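Local atomic coordinates of lysozyme, putative (Bacillus anthracis, PDB entry 2WAG), a protein that probably hydrolyses the glycan strands of bacterial peptidoglycan as a family GH25 lysozyme, apparently with retention of anomeric configuration. Residues F76-G82 against V122-L126. Sequence-based numbering, arbitrary orientation.
Sequences FSFDSKG and VTKEL. With SO4 (sulfate ion), chain G.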
loop_
_atom_site.group_PDB
_atom_site.type_symbol
_atom_site.label_atom_id
_atom_site.label_comp_id
_atom_site.label_asym_id
_atom_site.label_seq_id
_atom_site.Cartn_x
_atom_site.Cartn_y
_atom_site.Cartn_z
ATOM N N PHE A 76 -9.827 -13.530 -4.049
ATOM C CA PHE A 76 -11.260 -13.783 -3.938
ATOM C C PHE A 76 -12.123 -12.650 -4.481
ATOM O O PHE A 76 -11.811 -11.469 -4.276
ATOM C CB PHE A 76 -11.575 -14.023 -2.459
ATOM C CG PHE A 76 -12.985 -14.479 -2.172
ATOM C CD1 PHE A 76 -13.414 -15.759 -2.502
ATOM C CD2 PHE A 76 -13.870 -13.621 -1.525
ATOM C CE1 PHE A 76 -14.748 -16.162 -2.209
ATOM C CE2 PHE A 76 -15.160 -14.027 -1.200
ATOM C CZ PHE A 76 -15.595 -15.281 -1.551
ATOM N N SER A 77 -13.204 -13.019 -5.163
ATOM C CA SER A 77 -14.226 -12.088 -5.599
ATOM C C SER A 77 -15.477 -12.251 -4.749
ATOM O O SER A 77 -15.910 -13.371 -4.462
ATOM C CB SER A 77 -14.587 -12.344 -7.055
ATOM O OG SER A 77 -15.727 -11.565 -7.387
ATOM N N PHE A 78 -16.081 -11.137 -4.356
ATOM C CA PHE A 78 -17.370 -11.145 -3.670
ATOM C C PHE A 78 -18.544 -11.315 -4.625
ATOM O O PHE A 78 -19.688 -11.366 -4.176
ATOM C CB PHE A 78 -17.516 -9.856 -2.858
ATOM C CG PHE A 78 -16.490 -9.728 -1.775
ATOM C CD1 PHE A 78 -16.536 -10.543 -0.668
ATOM C CD2 PHE A 78 -15.461 -8.793 -1.867
ATOM C CE1 PHE A 78 -15.583 -10.451 0.354
ATOM C CE2 PHE A 78 -14.511 -8.700 -0.849
ATOM C CZ PHE A 78 -14.574 -9.517 0.254
ATOM N N ASP A 79 -18.267 -11.413 -5.927
ATOM C CA ASP A 79 -19.340 -11.342 -6.916
ATOM C C ASP A 79 -19.507 -12.546 -7.812
ATOM O O ASP A 79 -20.271 -12.482 -8.774
ATOM C CB ASP A 79 -19.197 -10.062 -7.722
ATOM C CG ASP A 79 -19.584 -8.863 -6.895
ATOM O OD1 ASP A 79 -20.764 -8.744 -6.519
ATOM O OD2 ASP A 79 -18.698 -8.068 -6.543
ATOM N N SER A 80 -18.823 -13.647 -7.503
ATOM C CA SER A 80 -19.092 -14.906 -8.193
ATOM C C SER A 80 -19.026 -16.070 -7.227
ATOM O O SER A 80 -18.538 -15.945 -6.096
ATOM C CB SER A 80 -18.140 -15.128 -9.356
ATOM O OG SER A 80 -16.801 -15.126 -8.921
ATOM N N LYS A 81 -19.553 -17.209 -7.654
ATOM C CA LYS A 81 -19.673 -18.340 -6.736
ATOM C C LYS A 81 -18.328 -18.945 -6.363
ATOM O O LYS A 81 -17.397 -18.961 -7.163
ATOM C CB LYS A 81 -20.577 -19.415 -7.335
ATOM C CG LYS A 81 -22.053 -19.013 -7.413
ATOM C CD LYS A 81 -22.905 -20.177 -7.889
ATOM C CE LYS A 81 -22.297 -20.808 -9.134
ATOM N NZ LYS A 81 -22.492 -20.017 -10.381
ATOM N N GLY A 82 -18.268 -19.478 -5.152
ATOM C CA GLY A 82 -17.059 -20.160 -4.687
ATOM C C GLY A 82 -16.704 -21.315 -5.597
ATOM O O GLY A 82 -15.544 -21.566 -5.879
ATOM N N VAL A 122 -20.256 -14.434 2.374
ATOM C CA VAL A 122 -18.861 -14.804 2.251
ATOM C C VAL A 122 -18.649 -16.232 2.779
ATOM O O VAL A 122 -17.992 -17.027 2.133
ATOM C CB VAL A 122 -17.974 -13.780 2.972
ATOM C CG1 VAL A 122 -16.521 -14.185 2.905
ATOM C CG2 VAL A 122 -18.190 -12.385 2.347
ATOM N N THR A 123 -19.228 -16.559 3.926
ATOM C CA THR A 123 -19.077 -17.916 4.452
ATOM C C THR A 123 -19.536 -18.968 3.446
ATOM O O THR A 123 -18.886 -19.978 3.259
ATOM C CB THR A 123 -19.815 -18.066 5.780
ATOM O OG1 THR A 123 -19.274 -17.142 6.731
ATOM C CG2 THR A 123 -19.697 -19.504 6.322
ATOM N N LYS A 124 -20.672 -18.726 2.785
ATOM C CA LYS A 124 -21.169 -19.729 1.842
ATOM C C LYS A 124 -20.147 -20.006 0.742
ATOM O O LYS A 124 -19.818 -21.158 0.425
ATOM C CB LYS A 124 -22.473 -19.272 1.152
ATOM C CG LYS A 124 -23.693 -19.238 2.026
ATOM C CD LYS A 124 -24.913 -18.817 1.178
ATOM C CE LYS A 124 -26.124 -18.517 2.007
ATOM N NZ LYS A 124 -27.322 -18.343 1.129
ATOM N N GLU A 125 -19.659 -18.938 0.110
ATOM C CA GLU A 125 -18.858 -19.114 -1.080
ATOM C C GLU A 125 -17.418 -19.497 -0.738
ATOM O O GLU A 125 -16.819 -20.353 -1.386
ATOM C CB GLU A 125 -18.893 -17.850 -1.953
ATOM C CG GLU A 125 -20.316 -17.401 -2.318
ATOM C CD GLU A 125 -21.159 -18.485 -2.967
ATOM O OE1 GLU A 125 -20.605 -19.375 -3.634
ATOM O OE2 GLU A 125 -22.408 -18.394 -2.825
ATOM N N LEU A 126 -16.871 -18.857 0.297
ATOM C CA LEU A 126 -15.502 -19.177 0.688
ATOM C C LEU A 126 -15.416 -20.636 1.195
ATOM O O LEU A 126 -14.435 -21.335 0.947
ATOM C CB LEU A 126 -15.022 -18.189 1.751
ATOM C CG LEU A 126 -13.554 -18.217 2.158
ATOM C CD1 LEU A 126 -12.673 -18.023 0.938
ATOM C CD2 LEU A 126 -13.350 -17.057 3.123
HETATM S S SO4 G . -15.938 -12.027 -10.869
HETATM O O1 SO4 G . -15.163 -10.887 -10.406
HETATM O O2 SO4 G . -15.298 -13.189 -11.474
HETATM O O3 SO4 G . -17.247 -11.692 -11.444
HETATM O O4 SO4 G . -16.339 -12.588 -9.557
#
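E125 reaches from helix 119-137 to the start of helix 82-92, where G82 N donates to its OE1 at 2.8 Å. The bond is nearly straight, 173° at the hydrogen, and meets the anti side of the carboxylate, 22° out of its plane. A bend at chi2 (-54°) folds the acid back toward G82, and OE1 also lies against K81 CA. The backbones come close here too: G82 CA makes a C-H...O contact of 3.3 Å with E125 O, an approach permitted by the missing side chain.

Apolar contacts continue the joint. L126 CD1 sits over one face of the F76 ring, 4.2 Å from F76 CD1, while E125 CB lies at the ring's edge; I104 of strand 103-106 touches both F76 and L126. V122 offers CG2 to the edge of F78, 3.8 Å from F78 CE1.

Beyond the helix contact, S77 OG accepts from D79 N in an ST turn, and S80 OG donates to a sulfate, probably from the crystallisation liquor.

The loop after strand 69-75 thus meets the next helix round the TIM-like barrel of GH25, and helix 82-92 begins with an N-H paired to its carboxylate, which probably favours ionised E125 through the helix dipole.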